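Local coordinates for putative aspartate aminotransferase (Thermus thermophilus, PDB 1IUG), which probably transfers amino groups between amino acids and 2-oxo acids as a pyridoxal-phosphate-dependent class-V aminotransferase, at residues Q24-L37 with K223-L237. Residues are numbered along the deposited sequence; the frame is centred on the assembly and turned at random.
With PO4 (phosphate ion), chain D.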
ATOM      1  N   GLN A  24      -3.594  -0.235 -17.909  1.00 38.38           N
ATOM      2  CA  GLN A  24      -4.159   0.376 -16.709  1.00 38.54           C
ATOM      3  C   GLN A  24      -5.665   0.648 -16.784  1.00 39.90           C
ATOM      4  O   GLN A  24      -6.160   1.226 -17.758  1.00 39.11           O
ATOM      5  CB  GLN A  24      -3.422   1.684 -16.395  1.00 37.32           C
ATOM      6  CG  GLN A  24      -3.808   2.331 -15.077  1.00 33.08           C
ATOM      7  CD  GLN A  24      -3.319   1.544 -13.877  1.00 31.78           C
ATOM      8  OE1 GLN A  24      -2.143   1.186 -13.795  1.00 27.91           O
ATOM      9  NE2 GLN A  24      -4.219   1.278 -12.933  1.00 28.00           N
ATOM     10  N   LEU A  25      -6.381   0.225 -15.744  1.00 41.11           N
ATOM     11  CA  LEU A  25      -7.824   0.434 -15.646  1.00 43.20           C
ATOM     12  C   LEU A  25      -8.117   1.517 -14.614  1.00 43.01           C
ATOM     13  O   LEU A  25      -7.403   1.642 -13.616  1.00 42.25           O
ATOM     14  CB  LEU A  25      -8.535  -0.851 -15.204  1.00 44.76           C
ATOM     15  CG  LEU A  25      -8.692  -2.027 -16.171  1.00 47.25           C
ATOM     16  CD1 LEU A  25      -9.438  -3.148 -15.461  1.00 47.70           C
ATOM     17  CD2 LEU A  25      -9.455  -1.595 -17.423  1.00 47.21           C
ATOM     18  N   HIS A  26      -9.154   2.312 -14.863  1.00 43.30           N
ATOM     19  CA  HIS A  26      -9.541   3.345 -13.910  1.00 43.51           C
ATOM     20  C   HIS A  26     -10.411   2.635 -12.877  1.00 43.64           C
ATOM     21  O   HIS A  26     -11.329   1.896 -13.237  1.00 42.80           O
ATOM     22  CB  HIS A  26     -10.326   4.470 -14.587  1.00 43.97           C
ATOM     23  CG  HIS A  26     -10.568   5.646 -13.694  1.00 45.56           C
ATOM     24  ND1 HIS A  26     -11.693   5.767 -12.910  1.00 45.66           N
ATOM     25  CD2 HIS A  26      -9.811   6.737 -13.434  1.00 46.52           C
ATOM     26  CE1 HIS A  26     -11.620   6.882 -12.205  1.00 46.03           C
ATOM     27  NE2 HIS A  26     -10.487   7.489 -12.505  1.00 47.45           N
ATOM     28  N   HIS A  27     -10.113   2.853 -11.600  1.00 44.17           N
ATOM     29  CA  HIS A  27     -10.829   2.208 -10.499  1.00 43.82           C
ATOM     30  C   HIS A  27     -12.322   2.526 -10.347  1.00 44.24           C
ATOM     31  O   HIS A  27     -13.019   1.851  -9.586  1.00 42.75           O
ATOM     32  CB  HIS A  27     -10.105   2.478  -9.181  1.00 43.53           C
ATOM     33  CG  HIS A  27     -10.035   3.928  -8.815  1.00 44.53           C
ATOM     34  ND1 HIS A  27      -9.518   4.885  -9.660  1.00 44.87           N
ATOM     35  CD2 HIS A  27     -10.415   4.582  -7.691  1.00 44.84           C
ATOM     36  CE1 HIS A  27      -9.583   6.068  -9.073  1.00 45.42           C
ATOM     37  NE2 HIS A  27     -10.122   5.910  -7.878  1.00 46.15           N
ATOM     38  N   ARG A  28     -12.808   3.546 -11.054  1.00 45.24           N
ATOM     39  CA  ARG A  28     -14.220   3.924 -10.981  1.00 47.75           C
ATOM     40  C   ARG A  28     -15.049   3.437 -12.173  1.00 47.40           C
ATOM     41  O   ARG A  28     -16.260   3.665 -12.231  1.00 47.48           O
ATOM     42  CB  ARG A  28     -14.377   5.440 -10.816  1.00 50.39           C
ATOM     43  CG  ARG A  28     -13.901   5.980  -9.474  1.00 55.11           C
ATOM     44  CD  ARG A  28     -14.671   5.361  -8.318  1.00 58.91           C
ATOM     45  NE  ARG A  28     -13.782   4.853  -7.272  1.00 62.68           N
ATOM     46  CZ  ARG A  28     -13.586   5.443  -6.096  1.00 64.02           C
ATOM     47  NH1 ARG A  28     -14.219   6.571  -5.801  1.00 65.34           N
ATOM     48  NH2 ARG A  28     -12.754   4.905  -5.212  1.00 63.49           N
ATOM     49  N   THR A  29     -14.401   2.784 -13.132  1.00 46.99           N
ATOM     50  CA  THR A  29     -15.114   2.266 -14.293  1.00 46.55           C
ATOM     51  C   THR A  29     -15.881   1.018 -13.844  1.00 45.83           C
ATOM     52  O   THR A  29     -15.503   0.379 -12.861  1.00 45.09           O
ATOM     53  CB  THR A  29     -14.141   1.928 -15.450  1.00 47.23           C
ATOM     54  OG1 THR A  29     -14.887   1.680 -16.648  1.00 51.80           O
ATOM     55  CG2 THR A  29     -13.303   0.706 -15.123  1.00 45.03           C
ATOM     56  N   GLU A  30     -16.970   0.691 -14.538  1.00 44.67           N
ATOM     57  CA  GLU A  30     -17.779  -0.474 -14.181  1.00 44.64           C
ATOM     58  C   GLU A  30     -16.988  -1.785 -14.225  1.00 42.87           C
ATOM     59  O   GLU A  30     -17.266  -2.711 -13.460  1.00 41.75           O
ATOM     60  CB  GLU A  30     -19.014  -0.569 -15.081  1.00 46.57           C
ATOM     61  CG  GLU A  30     -20.041  -1.600 -14.619  1.00 48.89           C
ATOM     62  CD  GLU A  30     -20.498  -1.380 -13.175  1.00 52.23           C
ATOM     63  OE1 GLU A  30     -20.886  -0.242 -12.828  1.00 53.55           O
ATOM     64  OE2 GLU A  30     -20.472  -2.349 -12.387  1.00 53.65           O
ATOM     65  N   ALA A  31     -15.992  -1.845 -15.105  1.00 40.75           N
ATOM     66  CA  ALA A  31     -15.146  -3.026 -15.244  1.00 39.05           C
ATOM     67  C   ALA A  31     -14.332  -3.250 -13.973  1.00 38.70           C
ATOM     68  O   ALA A  31     -14.178  -4.387 -13.516  1.00 37.10           O
ATOM     69  CB  ALA A  31     -14.217  -2.865 -16.435  1.00 38.55           C
ATOM     70  N   ALA A  32     -13.824  -2.155 -13.408  1.00 37.90           N
ATOM     71  CA  ALA A  32     -13.019  -2.201 -12.190  1.00 37.87           C
ATOM     72  C   ALA A  32     -13.859  -2.606 -10.987  1.00 37.44           C
ATOM     73  O   ALA A  32     -13.418  -3.417 -10.171  1.00 36.87           O
ATOM     74  CB  ALA A  32     -12.352  -0.850 -11.941  1.00 36.70           C
ATOM     75  N   ARG A  33     -15.061  -2.036 -10.890  1.00 38.32           N
ATOM     76  CA  ARG A  33     -16.003  -2.323  -9.803  1.00 39.51           C
ATOM     77  C   ARG A  33     -16.234  -3.823  -9.719  1.00 37.51           C
ATOM     78  O   ARG A  33     -16.109  -4.424  -8.652  1.00 37.53           O
ATOM     79  CB  ARG A  33     -17.371  -1.695 -10.084  1.00 44.09           C
ATOM     80  CG  ARG A  33     -17.410  -0.215 -10.367  1.00 51.52           C
ATOM     81  CD  ARG A  33     -16.901   0.638  -9.227  1.00 56.95           C
ATOM     82  NE  ARG A  33     -17.093   2.062  -9.514  1.00 62.29           N
ATOM     83  CZ  ARG A  33     -18.251   2.622  -9.867  1.00 65.64           C
ATOM     84  NH1 ARG A  33     -19.356   1.892  -9.987  1.00 67.22           N
ATOM     85  NH2 ARG A  33     -18.309   3.930 -10.089  1.00 67.10           N
ATOM     86  N   GLU A  34     -16.608  -4.407 -10.855  1.00 36.46           N
ATOM     87  CA  GLU A  34     -16.899  -5.832 -10.943  1.00 36.89           C
ATOM     88  C   GLU A  34     -15.723  -6.713 -10.568  1.00 34.25           C
ATOM     89  O   GLU A  34     -15.904  -7.701  -9.865  1.00 34.93           O
ATOM     90  CB  GLU A  34     -17.453  -6.188 -12.325  1.00 39.26           C
ATOM     91  CG  GLU A  34     -18.860  -5.633 -12.540  1.00 44.17           C
ATOM     92  CD  GLU A  34     -19.429  -5.900 -13.925  1.00 47.15           C
ATOM     93  OE1 GLU A  34     -20.327  -5.134 -14.344  1.00 47.89           O
ATOM     94  OE2 GLU A  34     -18.996  -6.870 -14.588  1.00 49.39           O
ATOM     95  N   VAL A  35     -14.522  -6.337 -11.003  1.00 32.75           N
ATOM     96  CA  VAL A  35     -13.323  -7.105 -10.664  1.00 30.43           C
ATOM     97  C   VAL A  35     -13.091  -7.010  -9.158  1.00 27.96           C
ATOM     98  O   VAL A  35     -12.805  -8.009  -8.503  1.00 28.24           O
ATOM     99  CB  VAL A  35     -12.067  -6.588 -11.408  1.00 30.78           C
ATOM    100  CG1 VAL A  35     -10.827  -7.309 -10.910  1.00 31.39           C
ATOM    101  CG2 VAL A  35     -12.214  -6.820 -12.896  1.00 33.07           C
ATOM    102  N   PHE A  36     -13.260  -5.807  -8.614  1.00 28.11           N
ATOM    103  CA  PHE A  36     -13.077  -5.575  -7.185  1.00 27.59           C
ATOM    104  C   PHE A  36     -14.083  -6.412  -6.397  1.00 26.24           C
ATOM    105  O   PHE A  36     -13.710  -7.115  -5.463  1.00 26.62           O
ATOM    106  CB  PHE A  36     -13.245  -4.089  -6.860  1.00 25.86           C
ATOM    107  CG  PHE A  36     -12.565  -3.672  -5.595  1.00 28.54           C
ATOM    108  CD1 PHE A  36     -11.201  -3.379  -5.591  1.00 28.02           C
ATOM    109  CD2 PHE A  36     -13.278  -3.570  -4.401  1.00 27.80           C
ATOM    110  CE1 PHE A  36     -10.555  -2.990  -4.417  1.00 28.99           C
ATOM    111  CE2 PHE A  36     -12.644  -3.183  -3.224  1.00 28.85           C
ATOM    112  CZ  PHE A  36     -11.276  -2.891  -3.231  1.00 28.48           C
ATOM    113  N   LEU A  37     -15.353  -6.339  -6.790  1.00 26.28           N
ATOM    114  CA  LEU A  37     -16.409  -7.117  -6.141  1.00 27.76           C
ATOM    115  C   LEU A  37     -16.139  -8.612  -6.291  1.00 27.85           C
ATOM    116  O   LEU A  37     -16.420  -9.397  -5.386  1.00 29.15           O
ATOM    117  CB  LEU A  37     -17.774  -6.786  -6.747  1.00 27.02           C
ATOM    118  CG  LEU A  37     -18.480  -5.562  -6.173  1.00 29.73           C
ATOM    119  CD1 LEU A  37     -19.723  -5.252  -6.991  1.00 30.28           C
ATOM    120  CD2 LEU A  37     -18.840  -5.813  -4.715  1.00 29.45           C
ATOM    121  N   LYS A 223     -18.440  -2.295  -0.169  1.00 32.15           N
ATOM    122  CA  LYS A 223     -19.719  -2.989  -0.291  1.00 34.79           C
ATOM    123  C   LYS A 223     -20.220  -2.806  -1.729  1.00 35.64           C
ATOM    124  O   LYS A 223     -20.810  -3.713  -2.317  1.00 35.76           O
ATOM    125  CB  LYS A 223     -20.742  -2.349   0.654  1.00 38.82           C
ATOM    126  CG  LYS A 223     -21.019  -3.075   1.956  1.00 43.39           C
ATOM    127  CD  LYS A 223     -21.558  -4.474   1.710  1.00 50.03           C
ATOM    128  CE  LYS A 223     -21.866  -5.205   3.012  1.00 52.64           C
ATOM    129  NZ  LYS A 223     -21.582  -4.387   4.230  1.00 55.32           N
ATOM    130  N   GLU A 224     -19.961  -1.623  -2.286  1.00 36.78           N
ATOM    131  CA  GLU A 224     -20.392  -1.285  -3.638  1.00 39.05           C
ATOM    132  C   GLU A 224     -19.321  -1.492  -4.714  1.00 36.68           C
ATOM    133  O   GLU A 224     -19.501  -1.081  -5.858  1.00 37.39           O
ATOM    134  CB  GLU A 224     -20.893   0.165  -3.671  1.00 44.80           C
ATOM    135  CG  GLU A 224     -21.901   0.452  -4.787  1.00 53.97           C
ATOM    136  CD  GLU A 224     -22.276   1.925  -4.895  1.00 57.36           C
ATOM    137  OE1 GLU A 224     -22.781   2.494  -3.899  1.00 59.00           O
ATOM    138  OE2 GLU A 224     -22.069   2.509  -5.983  1.00 58.83           O
ATOM    139  N   GLY A 225     -18.210  -2.125  -4.355  1.00 34.67           N
ATOM    140  CA  GLY A 225     -17.159  -2.365  -5.329  1.00 32.76           C
ATOM    141  C   GLY A 225     -16.182  -1.216  -5.479  1.00 33.27           C
ATOM    142  O   GLY A 225     -15.424  -1.162  -6.449  1.00 31.23           O
ATOM    143  N   GLU A 226     -16.215  -0.286  -4.527  1.00 34.07           N
ATOM    144  CA  GLU A 226     -15.316   0.864  -4.534  1.00 36.10           C
ATOM    145  C   GLU A 226     -14.346   0.668  -3.379  1.00 34.92           C
ATOM    146  O   GLU A 226     -14.297  -0.394  -2.762  1.00 36.81           O
ATOM    147  CB  GLU A 226     -16.082   2.165  -4.272  1.00 40.35           C
ATOM    148  CG  GLU A 226     -17.486   2.242  -4.844  1.00 47.58           C
ATOM    149  CD  GLU A 226     -17.536   2.794  -6.252  1.00 52.62           C
ATOM    150  OE1 GLU A 226     -16.488   3.235  -6.776  1.00 54.74           O
ATOM    151  OE2 GLU A 226     -18.642   2.795  -6.834  1.00 56.07           O
ATOM    152  N   SER A 227     -13.589   1.716  -3.085  1.00 32.68           N
ATOM    153  CA  SER A 227     -12.639   1.723  -1.980  1.00 30.79           C
ATOM    154  C   SER A 227     -12.544   3.181  -1.545  1.00 28.99           C
ATOM    155  O   SER A 227     -12.937   4.081  -2.295  1.00 27.89           O
ATOM    156  CB  SER A 227     -11.270   1.163  -2.398  1.00 29.34           C
ATOM    157  OG  SER A 227     -10.716   1.880  -3.486  1.00 32.01           O
ATOM    158  N   ALA A 228     -12.095   3.408  -0.316  1.00 27.01           N
ATOM    159  CA  ALA A 228     -11.986   4.765   0.207  1.00 25.59           C
ATOM    160  C   ALA A 228     -11.072   5.628  -0.658  1.00 24.90           C
ATOM    161  O   ALA A 228     -11.432   6.746  -1.017  1.00 26.33           O
ATOM    162  CB  ALA A 228     -11.489   4.737   1.642  1.00 23.74           C
ATOM    163  N   TRP A 229      -9.909   5.089  -1.018  1.00 23.52           N
ATOM    164  CA  TRP A 229      -8.931   5.811  -1.837  1.00 23.88           C
ATOM    165  C   TRP A 229      -8.646   4.984  -3.091  1.00 24.99           C
ATOM    166  O   TRP A 229      -9.328   3.992  -3.345  1.00 27.31           O
ATOM    167  CB  TRP A 229      -7.632   6.022  -1.044  1.00 22.91           C
ATOM    168  CG  TRP A 229      -7.827   6.001   0.449  1.00 24.03           C
ATOM    169  CD1 TRP A 229      -7.419   5.025   1.318  1.00 22.17           C
ATOM    170  CD2 TRP A 229      -8.530   6.971   1.238  1.00 24.75           C
ATOM    171  NE1 TRP A 229      -7.829   5.324   2.594  1.00 23.28           N
ATOM    172  CE2 TRP A 229      -8.512   6.512   2.575  1.00 23.02           C
ATOM    173  CE3 TRP A 229      -9.172   8.184   0.943  1.00 25.39           C
ATOM    174  CZ2 TRP A 229      -9.115   7.225   3.619  1.00 24.68           C
ATOM    175  CZ3 TRP A 229      -9.771   8.893   1.984  1.00 24.74           C
ATOM    176  CH2 TRP A 229      -9.737   8.408   3.305  1.00 25.68           C
ATOM    177  N   THR A 230      -7.653   5.384  -3.880  1.00 23.83           N
ATOM    178  CA  THR A 230      -7.321   4.626  -5.080  1.00 23.80           C
ATOM    179  C   THR A 230      -6.680   3.313  -4.656  1.00 23.85           C
ATOM    180  O   THR A 230      -5.721   3.299  -3.882  1.00 23.07           O
ATOM    181  CB  THR A 230      -6.354   5.387  -5.996  1.00 24.64           C
ATOM    182  OG1 THR A 230      -6.877   6.693  -6.255  1.00 25.31           O
ATOM    183  CG2 THR A 230      -6.191   4.652  -7.325  1.00 23.12           C
ATOM    184  N   PRO A 231      -7.253   2.185  -5.097  1.00 24.68           N
ATOM    185  CA  PRO A 231      -6.701   0.877  -4.736  1.00 24.35           C
ATOM    186  C   PRO A 231      -5.671   0.420  -5.765  1.00 24.38           C
ATOM    187  O   PRO A 231      -5.668   0.899  -6.904  1.00 24.38           O
ATOM    188  CB  PRO A 231      -7.933  -0.014  -4.787  1.00 24.11           C
ATOM    189  CG  PRO A 231      -8.643   0.518  -6.013  1.00 25.33           C
ATOM    190  CD  PRO A 231      -8.509   2.039  -5.860  1.00 23.32           C
ATOM    191  N   ALA A 232      -4.791  -0.493  -5.363  1.00 24.05           N
ATOM    192  CA  ALA A 232      -3.798  -1.038  -6.287  1.00 24.30           C
ATOM    193  C   ALA A 232      -4.578  -2.054  -7.135  1.00 25.13           C
ATOM    194  O   ALA A 232      -4.434  -3.271  -6.979  1.00 25.76           O
ATOM    195  CB  ALA A 232      -2.670  -1.716  -5.513  1.00 22.27           C
ATOM    196  N   ILE A 233      -5.426  -1.521  -8.013  1.00 25.76           N
ATOM    197  CA  ILE A 233      -6.302  -2.295  -8.888  1.00 27.29           C
ATOM    198  C   ILE A 233      -5.610  -3.363  -9.736  1.00 27.93           C
ATOM    199  O   ILE A 233      -6.200  -4.406 -10.023  1.00 27.91           O
ATOM    200  CB  ILE A 233      -7.153  -1.339  -9.781  1.00 29.13           C
ATOM    201  CG1 ILE A 233      -8.274  -2.106 -10.489  1.00 29.76           C
ATOM    202  CG2 ILE A 233      -6.267  -0.597 -10.772  1.00 29.45           C
ATOM    203  CD1 ILE A 233      -9.323  -2.666  -9.542  1.00 31.11           C
ATOM    204  N   ASN A 234      -4.357  -3.114 -10.111  1.00 28.99           N
ATOM    205  CA  ASN A 234      -3.575  -4.059 -10.914  1.00 29.54           C
ATOM    206  C   ASN A 234      -3.331  -5.339 -10.110  1.00 28.46           C
ATOM    207  O   ASN A 234      -3.433  -6.448 -10.638  1.00 26.53           O
ATOM    208  CB  ASN A 234      -2.224  -3.443 -11.306  1.00 32.53           C
ATOM    209  CG  ASN A 234      -2.368  -2.080 -11.966  1.00 34.54           C
ATOM    210  OD1 ASN A 234      -2.861  -1.128 -11.355  1.00 35.49           O
ATOM    211  ND2 ASN A 234      -1.929  -1.979 -13.216  1.00 33.87           N
ATOM    212  N   LEU A 235      -2.979  -5.165  -8.838  1.00 28.07           N
ATOM    213  CA  LEU A 235      -2.728  -6.286  -7.939  1.00 26.90           C
ATOM    214  C   LEU A 235      -4.034  -7.016  -7.621  1.00 25.09           C
ATOM    215  O   LEU A 235      -4.046  -8.234  -7.474  1.00 27.77           O
ATOM    216  CB  LEU A 235      -2.073  -5.798  -6.647  1.00 27.42           C
ATOM    217  CG  LEU A 235      -0.722  -5.091  -6.758  1.00 30.31           C
ATOM    218  CD1 LEU A 235      -0.216  -4.759  -5.366  1.00 29.93           C
ATOM    219  CD2 LEU A 235       0.282  -5.971  -7.469  1.00 30.26           C
ATOM    220  N   VAL A 236      -5.128  -6.265  -7.507  1.00 24.54           N
ATOM    221  CA  VAL A 236      -6.436  -6.846  -7.229  1.00 24.36           C
ATOM    222  C   VAL A 236      -6.801  -7.812  -8.357  1.00 26.22           C
ATOM    223  O   VAL A 236      -7.338  -8.894  -8.104  1.00 26.00           O
ATOM    224  CB  VAL A 236      -7.527  -5.749  -7.071  1.00 24.29           C
ATOM    225  CG1 VAL A 236      -8.908  -6.377  -6.935  1.00 23.94           C
ATOM    226  CG2 VAL A 236      -7.235  -4.900  -5.844  1.00 22.89           C
ATOM    227  N   LEU A 237      -6.466  -7.433  -9.592  1.00 27.63           N
ATOM    228  CA  LEU A 237      -6.721  -8.271 -10.766  1.00 29.46           C
ATOM    229  C   LEU A 237      -5.963  -9.584 -10.633  1.00 27.77           C
ATOM    230  O   LEU A 237      -6.503 -10.656 -10.920  1.00 27.02           O
ATOM    231  CB  LEU A 237      -6.268  -7.564 -12.046  1.00 32.13           C
ATOM    232  CG  LEU A 237      -7.309  -6.735 -12.793  1.00 38.48           C
ATOM    233  CD1 LEU A 237      -6.621  -5.846 -13.825  1.00 39.03           C
ATOM    234  CD2 LEU A 237      -8.318  -7.670 -13.455  1.00 38.83           C
TER
HETATM  235  P   PO4 D3694      -9.512   9.276  -4.275  1.00 80.53           P
HETATM  236  O1  PO4 D3694      -9.828  10.443  -5.225  1.00 80.62           O
HETATM  237  O2  PO4 D3694      -8.050   9.315  -3.818  1.00 78.57           O
HETATM  238  O3  PO4 D3694     -10.444   9.279  -3.070  1.00 79.92           O
HETATM  239  O4  PO4 D3694      -9.731   7.954  -5.100  1.00 79.87           O
HETATM  240  O   HOH W   1     -12.033   2.028  -6.032  1.00 38.73           O
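Gln24 and Asn234 pair their side-chain amides through two hydrogen bonds: Asn234 ND2 gives to Gln24 OE1 at 3.2 Å, standing well above that carbonyl's plane, and Gln24 NE2 gives to Asn234 OD1. The amide planes are 54° apart, so the pair is twisted. Gln24 NE2 also bonds to Leu25 O, which fixes the amide's rotation. Replacing this glutamine by an alanine is likely to leave the buried Asn234 amide without either of these bonds and freer to turn.

The salt bridges centre on Glu226, whose OE1 sits 3.2 Å from Arg28 NE and 3.0 Å from Arg33 NE. Its carboxylate lies over guanidinium faces, OE2 above the centre of Arg33's, so these salt bridges rest on charge alone. A water joins Arg28 NH2 to Ser227 OG.

Apolar packing centres on Phe36. With CG anti to the backbone N (chi1 -157°), the ring reaches between Pro231 CB and Val236 CG1, and its edge meets Ile233 CD1. Alongside, Val35 CG1 touches Leu237 CD2 at 3.6 Å. On the other flank Leu37 CG rests 3.6 Å from Gly225 CA, where a CB would be jammed.

His27 is sandwiched: Thr230 CG2 makes a CH-pi contact 4.0 Å from the ring centroid, and Arg28 CG covers the opposite face. His27 NE2 makes a weak hydrogen bond to a phosphate ion, probably from the crystallisation liquor, which Arg89 of the second subunit also binds. Thr230 OG1 hydrogen-bonds to the second subunit's lysine-pyridoxal phosphate side chain, so the His27 and Thr230 end of this packing between helices 30-47 and 233-246 lies at the dimer interface, next to the partner's cofactor; in fold-type I aminotransferases both subunits contribute to each active site.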